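Local atomic coordinates of N-acetylglucosamine 2-epimerase (Xylella fastidiosa, PDB entry 3GT5), a protein that probably acts as a sugar isomerase, as expected for a member of the N-acylglucosamine 2-epimerase family. Residues R146-A151 and W164-Y169; A151-Y156 and D222-V227; F10-I15 and E385-V390. One frame throughout, in Å; residues are numbered along the deposited sequence.

In the fold
From the N terminus, helix 8-22 opens contact 3, which is closed by residues 385-390 near the C terminus; contacts 1 and 2 both fall within this loop. Contact 1 folds the 164-169 loop back onto residues 146-151 and encloses strand 155-160, which pairs with strand 149-150 of the first segment. Contact 2 starts from the shared residue A151, and its partner, 222-227, comes after the close of contact 1, so the two cross along the chain. They touch through W149 and D150 against G154-Y156, on neighbouring strands of one sheet. Contact 3, centred about 37-38 Å from the others on the opposite side of the chain's centre, joins the first and last helices.

Contact 1 (R146-A151 and W164-Y169); sequences RHFWDA and WNFTRY
H147 and W164 bring the two segments closest, with their CA atoms 7.1 Å apart, and the backbones then diverge to 8.7 Å between the CA atoms of F148 and F166. Residues 146-151 run off the end of helix 133-147 into the edge strand 149-150, while 164-169 is an irregular loop. No hydrogen bond links the two; the contact is aromatic. The imidazole of H147 lies flat on the indole of W164 in a face-to-face stack, planes at 10°, its centroid 3.6 Å from that of the five-membered pyrrole ring. H147 CE1 sits 3.4 Å from W164 CD1, and H147 NE2 a similar distance from W164 CE2. R146 CG covers the other face of the imidazole, which is thus sandwiched. The family's (alpha/alpha)6 barrel carries a small antiparallel sheet here at one end, and this four-ring cluster of H147, F148, W164 and F166 joins the loop after strand 155-160 to the junction of helix 133-147 and strand 149-150. F148 and F166 form a T-shaped pair, planes at 90°: F166 drives its CE2-CZ edge into the face of F148, with F166 CE2 3.5 Å from F148 CD1. F148 CG, anti to the carbonyl carbon (chi1 -71°), swings the ring over to meet that edge. F148 CE2 also meets W164 CZ3 at 3.6 Å, the two rings touching rim to rim. F166 CE1 lies close to the carbonyl oxygen H147 O, at 3.2 Å. Beyond the pair, K157 makes a cation-pi contact with F166, and C112 and L115 of helix 112-127 pack on F148.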
loop_
_atom_site.group_PDB
_atom_site.type_symbol
_atom_site.label_atom_id
_atom_site.label_comp_id
_atom_site.label_asym_id
_atom_site.label_seq_id
_atom_site.Cartn_x
_atom_site.Cartn_y
_atom_site.Cartn_z
ATOM N N ARG A 146 5.143 9.416 20.643
ATOM C CA ARG A 146 6.266 9.358 21.587
ATOM C C ARG A 146 7.592 9.300 20.854
ATOM O O ARG A 146 8.529 9.963 21.269
ATOM C CB ARG A 146 6.106 8.130 22.492
ATOM C CG ARG A 146 7.098 7.905 23.652
ATOM C CD ARG A 146 6.533 6.775 24.586
ATOM N NE ARG A 146 5.197 7.173 25.089
ATOM C CZ ARG A 146 3.996 6.605 24.832
ATOM N NH1 ARG A 146 3.826 5.471 24.100
ATOM N NH2 ARG A 146 2.920 7.204 25.362
ATOM N N HIS A 147 7.682 8.514 19.778
ATOM C CA HIS A 147 8.979 8.255 19.148
ATOM C C HIS A 147 9.165 8.771 17.727
ATOM O O HIS A 147 10.275 9.195 17.361
ATOM C CB HIS A 147 9.274 6.761 19.131
ATOM C CG HIS A 147 9.301 6.128 20.483
ATOM N ND1 HIS A 147 10.255 6.436 21.437
ATOM C CD2 HIS A 147 8.532 5.147 21.015
ATOM C CE1 HIS A 147 10.059 5.672 22.503
ATOM N NE2 HIS A 147 9.018 4.887 22.276
ATOM N N PHE A 148 8.132 8.667 16.895
ATOM C CA PHE A 148 8.295 8.891 15.475
ATOM C C PHE A 148 7.898 10.280 14.963
ATOM O O PHE A 148 8.429 10.775 14.001
ATOM C CB PHE A 148 7.486 7.839 14.696
ATOM C CG PHE A 148 8.053 6.478 14.771
ATOM C CD1 PHE A 148 8.894 5.998 13.763
ATOM C CD2 PHE A 148 7.753 5.651 15.836
ATOM C CE1 PHE A 148 9.422 4.757 13.819
ATOM C CE2 PHE A 148 8.310 4.358 15.904
ATOM C CZ PHE A 148 9.137 3.918 14.893
ATOM N N TRP A 149 6.887 10.889 15.566
ATOM C CA TRP A 149 6.355 12.139 15.068
ATOM C C TRP A 149 7.340 13.287 15.249
ATOM O O TRP A 149 7.939 13.446 16.323
ATOM C CB TRP A 149 5.058 12.446 15.790
ATOM C CG TRP A 149 4.397 13.690 15.351
ATOM C CD1 TRP A 149 4.035 14.721 16.167
ATOM C CD2 TRP A 149 3.896 14.029 14.032
ATOM N NE1 TRP A 149 3.399 15.695 15.448
ATOM C CE2 TRP A 149 3.302 15.298 14.134
ATOM C CE3 TRP A 149 3.925 13.399 12.776
ATOM C CZ2 TRP A 149 2.709 15.947 13.041
ATOM C CZ3 TRP A 149 3.335 14.043 11.694
ATOM C CH2 TRP A 149 2.724 15.295 11.832
ATOM N N ASP A 150 7.518 14.087 14.212
ATOM C CA ASP A 150 8.359 15.302 14.304
ATOM C C ASP A 150 7.484 16.507 13.982
ATOM O O ASP A 150 7.342 16.921 12.805
ATOM C CB ASP A 150 9.522 15.136 13.320
ATOM C CG ASP A 150 10.653 16.144 13.514
ATOM O OD1 ASP A 150 10.550 17.115 14.294
ATOM O OD2 ASP A 150 11.644 15.917 12.795
ATOM N N ALA A 151 6.908 17.114 15.022
ATOM C CA ALA A 151 5.949 18.220 14.816
ATOM C C ALA A 151 6.488 19.399 13.976
ATOM O O ALA A 151 5.746 20.015 13.210
ATOM C CB ALA A 151 5.482 18.735 16.186
ATOM N N TRP A 164 15.122 2.729 20.271
ATOM C CA TRP A 164 14.547 3.945 19.725
ATOM C C TRP A 164 15.570 4.989 19.291
ATOM O O TRP A 164 15.288 6.179 19.303
ATOM C CB TRP A 164 13.497 4.555 20.659
ATOM C CG TRP A 164 12.461 3.574 21.083
ATOM C CD1 TRP A 164 12.274 3.069 22.328
ATOM C CD2 TRP A 164 11.455 2.980 20.253
ATOM N NE1 TRP A 164 11.223 2.186 22.327
ATOM C CE2 TRP A 164 10.693 2.125 21.067
ATOM C CE3 TRP A 164 11.108 3.114 18.910
ATOM C CZ2 TRP A 164 9.612 1.385 20.578
ATOM C CZ3 TRP A 164 10.034 2.393 18.430
ATOM C CH2 TRP A 164 9.309 1.528 19.257
ATOM N N ASN A 165 16.732 4.523 18.858
ATOM C CA ASN A 165 17.742 5.410 18.300
ATOM C C ASN A 165 17.496 5.502 16.828
ATOM O O ASN A 165 17.622 4.498 16.129
ATOM C CB ASN A 165 19.144 4.876 18.525
ATOM C CG ASN A 165 19.535 4.880 19.998
ATOM O OD1 ASN A 165 19.564 5.931 20.649
ATOM N ND2 ASN A 165 19.821 3.725 20.509
ATOM N N PHE A 166 17.162 6.690 16.364
ATOM C CA PHE A 166 16.780 6.891 14.967
ATOM C C PHE A 166 17.958 7.089 14.064
ATOM O O PHE A 166 19.000 7.597 14.483
ATOM C CB PHE A 166 15.789 8.030 14.814
ATOM C CG PHE A 166 14.397 7.625 15.178
ATOM C CD1 PHE A 166 13.984 7.636 16.492
ATOM C CD2 PHE A 166 13.513 7.182 14.207
ATOM C CE1 PHE A 166 12.709 7.215 16.827
ATOM C CE2 PHE A 166 12.246 6.755 14.546
ATOM C CZ PHE A 166 11.851 6.774 15.865
ATOM N N THR A 167 17.814 6.631 12.818
ATOM C CA THR A 167 18.728 7.063 11.744
ATOM C C THR A 167 18.358 8.456 11.214
ATOM O O THR A 167 17.294 9.005 11.510
ATOM C CB THR A 167 18.747 6.053 10.573
ATOM O OG1 THR A 167 17.534 6.190 9.818
ATOM C CG2 THR A 167 18.887 4.601 11.097
ATOM N N ARG A 168 19.211 9.013 10.362
ATOM C CA ARG A 168 18.930 10.305 9.747
ATOM C C ARG A 168 18.067 10.221 8.487
ATOM O O ARG A 168 17.743 11.246 7.923
ATOM C CB ARG A 168 20.225 11.059 9.419
ATOM C CG ARG A 168 20.819 11.678 10.693
ATOM C CD ARG A 168 22.108 12.465 10.424
ATOM N NE ARG A 168 23.142 11.520 10.023
ATOM C CZ ARG A 168 23.621 11.360 8.794
ATOM N NH1 ARG A 168 24.551 10.449 8.582
ATOM N NH2 ARG A 168 23.206 12.100 7.792
ATOM N N TYR A 169 17.748 9.011 8.040
ATOM C CA TYR A 169 17.000 8.847 6.798
ATOM C C TYR A 169 15.568 9.420 7.015
ATOM O O TYR A 169 14.943 9.163 8.061
ATOM C CB TYR A 169 16.915 7.385 6.427
ATOM C CG TYR A 169 15.995 7.138 5.263
ATOM C CD1 TYR A 169 16.419 7.374 3.974
ATOM C CD2 TYR A 169 14.708 6.667 5.447
ATOM C CE1 TYR A 169 15.598 7.186 2.909
ATOM C CE2 TYR A 169 13.866 6.482 4.377
ATOM C CZ TYR A 169 14.296 6.733 3.104
ATOM O OH TYR A 169 13.466 6.559 2.003
#

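Contact 2 (A151-Y156 and D222-V227); sequences AEYGLY and DMRWEV
Carried across by a CG anti to its carbonyl carbon (chi1 -72°), the indole of W225 reaches 151-156 and is met by two side chains, Y153 near its pyrrole ring and L155 over its benzo ring. L155 CD1 stands almost on the normal of the six-membered ring, 3.5 Å from its centroid and 6° off the perpendicular, a CH-pi contact. L155 CB adds a second touch at 3.6 Å from W225 CZ2, so the leucine covers the benzo half with both its root and one methyl. Y153 is tilted rather than stacked: its plane stands at 46° to the indole, and W225 CD1 pokes over one tyrosine face, 3.5 Å from Y153 CG. E152 CG lies over the opposite face of the phenol. At the indole rim, in the ring plane, a water accepts from W225 NE1 and donates to L155 O, which settles the polar N-H of a buried side chain. The indole is presented by a type I beta turn from D222 to W225, in the long loop between strand 220-221 and helix 247-263, at the sheet-bearing end of the (alpha/alpha)6 barrel. An Asx turn accompanies it: D222 OD1 accepts from R224 N at 2.9 Å and also from E226 N, the two donors coming from opposite faces of the carboxylate plane. The far end of Y153 lies along this turn, with Y153 OH 3.6 Å from R224 CG, the tyrosine and arginine running side by side in the same direction. A second water bridges Y153 OH, at 2.8 Å, and M223 O, to which it donates. Around them, N175 of helix 172-189 touches both L155 and W225, while R204, I205 and R208 of helix 192-211 pack on L155.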
loop_
_atom_site.group_PDB
_atom_site.type_symbol
_atom_site.label_atom_id
_atom_site.label_comp_id
_atom_site.label_asym_id
_atom_site.label_seq_id
_atom_site.Cartn_x
_atom_site.Cartn_y
_atom_site.Cartn_z
ATOM N N ALA A 151 6.908 17.114 15.022
ATOM C CA ALA A 151 5.949 18.220 14.816
ATOM C C ALA A 151 6.488 19.399 13.976
ATOM O O ALA A 151 5.746 20.015 13.210
ATOM C CB ALA A 151 5.482 18.735 16.186
ATOM N N GLU A 152 7.783 19.668 14.072
ATOM C CA GLU A 152 8.422 20.794 13.403
ATOM C C GLU A 152 8.293 20.653 11.866
ATOM O O GLU A 152 8.157 21.648 11.137
ATOM C CB GLU A 152 9.902 20.851 13.864
ATOM C CG GLU A 152 10.879 21.510 12.945
ATOM C CD GLU A 152 12.235 21.785 13.602
ATOM O OE1 GLU A 152 12.830 20.885 14.232
ATOM O OE2 GLU A 152 12.729 22.917 13.446
ATOM N N TYR A 153 8.342 19.402 11.400
ATOM C CA TYR A 153 8.237 19.093 9.981
ATOM C C TYR A 153 6.844 18.613 9.544
ATOM O O TYR A 153 6.534 18.641 8.364
ATOM C CB TYR A 153 9.281 18.108 9.579
ATOM C CG TYR A 153 10.676 18.666 9.638
ATOM C CD1 TYR A 153 11.160 19.501 8.630
ATOM C CD2 TYR A 153 11.486 18.419 10.708
ATOM C CE1 TYR A 153 12.488 20.020 8.695
ATOM C CE2 TYR A 153 12.780 18.972 10.786
ATOM C CZ TYR A 153 13.264 19.720 9.789
ATOM O OH TYR A 153 14.572 20.199 9.882
ATOM N N GLY A 154 6.006 18.221 10.483
ATOM C CA GLY A 154 4.685 17.658 10.160
ATOM C C GLY A 154 4.732 16.285 9.492
ATOM O O GLY A 154 3.829 15.921 8.713
ATOM N N LEU A 155 5.815 15.564 9.773
ATOM C CA LEU A 155 6.089 14.223 9.230
ATOM C C LEU A 155 6.735 13.255 10.230
ATOM O O LEU A 155 7.429 13.686 11.167
ATOM C CB LEU A 155 7.015 14.371 8.010
ATOM C CG LEU A 155 6.454 15.147 6.840
ATOM C CD1 LEU A 155 7.559 15.593 5.875
ATOM C CD2 LEU A 155 5.392 14.302 6.142
ATOM N N TYR A 156 6.574 11.938 10.004
ATOM C CA TYR A 156 7.160 10.917 10.829
ATOM C C TYR A 156 8.571 10.599 10.343
ATOM O O TYR A 156 8.838 10.547 9.117
ATOM C CB TYR A 156 6.314 9.621 10.807
ATOM C CG TYR A 156 4.953 9.792 11.455
ATOM C CD1 TYR A 156 4.784 9.684 12.838
ATOM C CD2 TYR A 156 3.837 10.090 10.691
ATOM C CE1 TYR A 156 3.534 9.889 13.417
ATOM C CE2 TYR A 156 2.600 10.263 11.270
ATOM C CZ TYR A 156 2.453 10.148 12.607
ATOM O OH TYR A 156 1.197 10.330 13.121
ATOM N N ASP A 222 17.044 13.910 3.509
ATOM C CA ASP A 222 17.934 13.994 4.638
ATOM C C ASP A 222 17.148 14.380 5.900
ATOM O O ASP A 222 15.930 14.566 5.829
ATOM C CB ASP A 222 19.120 14.954 4.353
ATOM C CG ASP A 222 18.723 16.433 4.174
ATOM O OD1 ASP A 222 17.652 16.913 4.605
ATOM O OD2 ASP A 222 19.564 17.173 3.596
ATOM N N MET A 223 17.855 14.576 7.009
ATOM C CA MET A 223 17.203 14.891 8.289
ATOM C C MET A 223 16.455 16.244 8.314
ATOM O O MET A 223 15.588 16.478 9.185
ATOM C CB MET A 223 18.270 14.836 9.406
ATOM C CG MET A 223 19.222 16.043 9.476
ATOM S SD MET A 223 20.412 15.801 10.856
ATOM C CE MET A 223 19.296 15.879 12.253
ATOM N N ARG A 224 16.772 17.142 7.397
ATOM C CA ARG A 224 16.084 18.418 7.282
ATOM C C ARG A 224 15.007 18.400 6.169
ATOM O O ARG A 224 14.490 19.420 5.738
ATOM C CB ARG A 224 17.113 19.555 7.061
ATOM C CG ARG A 224 17.823 19.933 8.336
ATOM C CD ARG A 224 18.902 20.914 8.066
ATOM N NE ARG A 224 20.069 20.325 7.409
ATOM C CZ ARG A 224 21.125 19.793 8.035
ATOM N NH1 ARG A 224 22.145 19.334 7.325
ATOM N NH2 ARG A 224 21.161 19.668 9.359
ATOM N N TRP A 225 14.645 17.194 5.740
ATOM C CA TRP A 225 13.707 16.979 4.675
ATOM C C TRP A 225 14.059 17.702 3.366
ATOM O O TRP A 225 13.194 18.054 2.585
ATOM C CB TRP A 225 12.276 17.258 5.129
ATOM C CG TRP A 225 11.754 16.206 6.054
ATOM C CD1 TRP A 225 11.796 16.210 7.420
ATOM C CD2 TRP A 225 11.150 14.975 5.671
ATOM N NE1 TRP A 225 11.217 15.060 7.914
ATOM C CE2 TRP A 225 10.786 14.301 6.854
ATOM C CE3 TRP A 225 10.838 14.395 4.442
ATOM C CZ2 TRP A 225 10.155 13.046 6.832
ATOM C CZ3 TRP A 225 10.220 13.181 4.416
ATOM C CH2 TRP A 225 9.885 12.513 5.603
ATOM N N GLU A 226 15.356 17.855 3.112
ATOM C CA GLU A 226 15.843 18.231 1.778
ATOM C C GLU A 226 16.080 16.945 0.962
ATOM O O GLU A 226 16.388 15.899 1.511
ATOM C CB GLU A 226 17.154 19.017 1.881
ATOM C CG GLU A 226 16.964 20.370 2.550
ATOM C CD GLU A 226 15.945 21.236 1.860
ATOM O OE1 GLU A 226 15.982 21.349 0.619
ATOM O OE2 GLU A 226 15.072 21.822 2.551
ATOM N N VAL A 227 15.927 17.046 -0.343
ATOM C CA VAL A 227 15.981 15.871 -1.200
ATOM C C VAL A 227 17.358 15.197 -1.127
ATOM O O VAL A 227 18.399 15.888 -1.213
ATOM C CB VAL A 227 15.680 16.232 -2.674
ATOM C CG1 VAL A 227 15.904 14.984 -3.545
ATOM C CG2 VAL A 227 14.240 16.754 -2.811
HETATM O O HOH W 1 16.389 18.557 11.328
HETATM O O HOH W 2 10.337 13.802 10.423
#

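Contact 3 (F10-I15 and E385-V390); sequences FLRTHI and EVLNVV
L11 and L387 face each other across segments 10-15 and 385-390, their CA atoms 7.2 Å apart, and each fills a hollow in the other segment. L11 is the bump on the first helix. Its CD1 methyl drops into the groove between V386, on helix 377-387, and V390, which comes from the turn that follows it; L11 CD1 lies 3.6 Å from V386 CG1 and 4.3 Å from V390 CG2, with L387 CD2 alongside. The stem of L11 serves the opposite purpose: L11 CB forms part of the recess that receives L387, and L387 CD2 rests 4.0 Å away from it. R12 and I15 complete this recess, and the fork of L387 is split among its walls. While CD2 keeps to L11, the other methyl, L387 CD1, turns to I15, one turn further on, meeting I15 CD1 tip to tip at 3.8 Å, and to the aliphatic R12 CG at 4.1 Å. V386 turns CG1 to the contact because that branch is anti to its backbone N (chi1 -177°), which points it at L11. The (alpha/alpha)6 barrel of this family has six inner and six outer helices; 8-22 and 377-387 are the first and last of the twelve here, so this apolar interlock joins the two ends of the barrel. No polar bond crosses it. R12 lends only its aliphatic stem; its guanidinium turns at chi3 and uses NH1 to reach Q67 on helix 51-68, the helix whose F68 also covers R12 and I15. Y335 of helix 329-346 packs on both L11 and V386.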
loop_
_atom_site.group_PDB
_atom_site.type_symbol
_atom_site.label_atom_id
_atom_site.label_comp_id
_atom_site.label_asym_id
_atom_site.label_seq_id
_atom_site.Cartn_x
_atom_site.Cartn_y
_atom_site.Cartn_z
ATOM N N PHE A 10 -17.666 -7.177 -12.284
ATOM C CA PHE A 10 -16.296 -7.472 -12.604
ATOM C C PHE A 10 -15.437 -7.365 -11.332
ATOM O O PHE A 10 -14.653 -8.279 -11.005
ATOM C CB PHE A 10 -15.734 -6.548 -13.683
ATOM C CG PHE A 10 -14.274 -6.721 -13.842
ATOM C CD1 PHE A 10 -13.787 -7.836 -14.530
ATOM C CD2 PHE A 10 -13.381 -5.849 -13.224
ATOM C CE1 PHE A 10 -12.448 -8.087 -14.616
ATOM C CE2 PHE A 10 -12.044 -6.103 -13.305
ATOM C CZ PHE A 10 -11.569 -7.222 -13.985
ATOM N N LEU A 11 -15.549 -6.232 -10.649
ATOM C CA LEU A 11 -14.677 -5.975 -9.482
ATOM C C LEU A 11 -14.859 -6.990 -8.355
ATOM O O LEU A 11 -13.880 -7.501 -7.760
ATOM C CB LEU A 11 -14.852 -4.528 -8.972
ATOM C CG LEU A 11 -14.495 -3.464 -10.033
ATOM C CD1 LEU A 11 -15.111 -2.090 -9.750
ATOM C CD2 LEU A 11 -12.987 -3.351 -10.180
ATOM N N ARG A 12 -16.119 -7.323 -8.045
ATOM C CA ARG A 12 -16.399 -8.298 -7.005
ATOM C C ARG A 12 -15.900 -9.693 -7.365
ATOM O O ARG A 12 -15.325 -10.383 -6.531
ATOM C CB ARG A 12 -17.911 -8.340 -6.670
ATOM C CG ARG A 12 -18.373 -7.087 -5.879
ATOM C CD ARG A 12 -19.927 -7.058 -5.573
ATOM N NE ARG A 12 -20.448 -8.414 -5.347
ATOM C CZ ARG A 12 -20.745 -8.997 -4.174
ATOM N NH1 ARG A 12 -20.635 -8.366 -2.998
ATOM N NH2 ARG A 12 -21.187 -10.264 -4.185
ATOM N N THR A 13 -16.093 -10.068 -8.631
ATOM C CA THR A 13 -15.657 -11.363 -9.105
ATOM C C THR A 13 -14.145 -11.414 -9.042
ATOM O O THR A 13 -13.596 -12.419 -8.653
ATOM C CB THR A 13 -16.165 -11.679 -10.538
ATOM O OG1 THR A 13 -17.600 -11.574 -10.557
ATOM C CG2 THR A 13 -15.771 -13.113 -10.986
ATOM N N HIS A 14 -13.483 -10.336 -9.440
ATOM C CA HIS A 14 -12.030 -10.317 -9.424
ATOM C C HIS A 14 -11.473 -10.450 -8.016
ATOM O O HIS A 14 -10.513 -11.206 -7.793
ATOM C CB HIS A 14 -11.464 -9.091 -10.131
ATOM C CG HIS A 14 -9.973 -9.080 -10.156
ATOM N ND1 HIS A 14 -9.237 -10.113 -10.712
ATOM C CD2 HIS A 14 -9.076 -8.240 -9.586
ATOM C CE1 HIS A 14 -7.945 -9.866 -10.535
ATOM N NE2 HIS A 14 -7.821 -8.725 -9.866
ATOM N N ILE A 15 -12.058 -9.723 -7.073
ATOM C CA ILE A 15 -11.659 -9.837 -5.690
ATOM C C ILE A 15 -11.840 -11.294 -5.179
ATOM O O ILE A 15 -10.982 -11.889 -4.520
ATOM C CB ILE A 15 -12.454 -8.868 -4.773
ATOM C CG1 ILE A 15 -12.057 -7.407 -5.009
ATOM C CG2 ILE A 15 -12.184 -9.260 -3.249
ATOM C CD1 ILE A 15 -13.116 -6.370 -4.508
ATOM N N GLU A 385 -11.611 -0.012 -3.470
ATOM C CA GLU A 385 -11.710 1.428 -3.605
ATOM C C GLU A 385 -12.615 1.817 -4.792
ATOM O O GLU A 385 -13.430 2.704 -4.651
ATOM C CB GLU A 385 -10.339 2.119 -3.758
ATOM C CG GLU A 385 -10.419 3.659 -3.554
ATOM C CD GLU A 385 -11.124 4.031 -2.244
ATOM O OE1 GLU A 385 -10.703 3.533 -1.144
ATOM O OE2 GLU A 385 -12.145 4.779 -2.334
ATOM N N VAL A 386 -12.484 1.144 -5.932
ATOM C CA VAL A 386 -13.330 1.476 -7.082
ATOM C C VAL A 386 -14.778 1.173 -6.752
ATOM O O VAL A 386 -15.669 1.925 -7.192
ATOM C CB VAL A 386 -12.913 0.781 -8.364
ATOM C CG1 VAL A 386 -13.817 1.234 -9.556
ATOM C CG2 VAL A 386 -11.425 1.079 -8.655
ATOM N N LEU A 387 -15.016 0.145 -5.934
ATOM C CA LEU A 387 -16.378 -0.174 -5.496
ATOM C C LEU A 387 -17.038 0.970 -4.696
ATOM O O LEU A 387 -18.262 1.044 -4.654
ATOM C CB LEU A 387 -16.456 -1.466 -4.687
ATOM C CG LEU A 387 -16.332 -2.710 -5.600
ATOM C CD1 LEU A 387 -16.014 -3.964 -4.802
ATOM C CD2 LEU A 387 -17.571 -2.872 -6.579
ATOM N N ASN A 388 -16.248 1.845 -4.093
ATOM C CA ASN A 388 -16.796 3.039 -3.438
ATOM C C ASN A 388 -17.377 4.107 -4.369
ATOM O O ASN A 388 -18.070 5.008 -3.890
ATOM C CB ASN A 388 -15.728 3.707 -2.560
ATOM C CG ASN A 388 -15.408 2.931 -1.312
ATOM O OD1 ASN A 388 -16.237 2.172 -0.811
ATOM N ND2 ASN A 388 -14.184 3.108 -0.794
ATOM N N VAL A 389 -17.102 4.055 -5.670
ATOM C CA VAL A 389 -17.590 5.079 -6.586
ATOM C C VAL A 389 -18.446 4.526 -7.711
ATOM O O VAL A 389 -18.807 5.269 -8.594
ATOM C CB VAL A 389 -16.434 5.936 -7.210
ATOM C CG1 VAL A 389 -15.619 6.630 -6.111
ATOM C CG2 VAL A 389 -15.513 5.080 -8.120
ATOM N N VAL A 390 -18.745 3.234 -7.721
ATOM C CA VAL A 390 -19.635 2.674 -8.739
ATOM C C VAL A 390 -20.858 2.041 -8.066
ATOM O O VAL A 390 -20.884 1.854 -6.843
ATOM C CB VAL A 390 -18.911 1.659 -9.681
ATOM C CG1 VAL A 390 -17.722 2.330 -10.329
ATOM C CG2 VAL A 390 -18.536 0.399 -8.950
#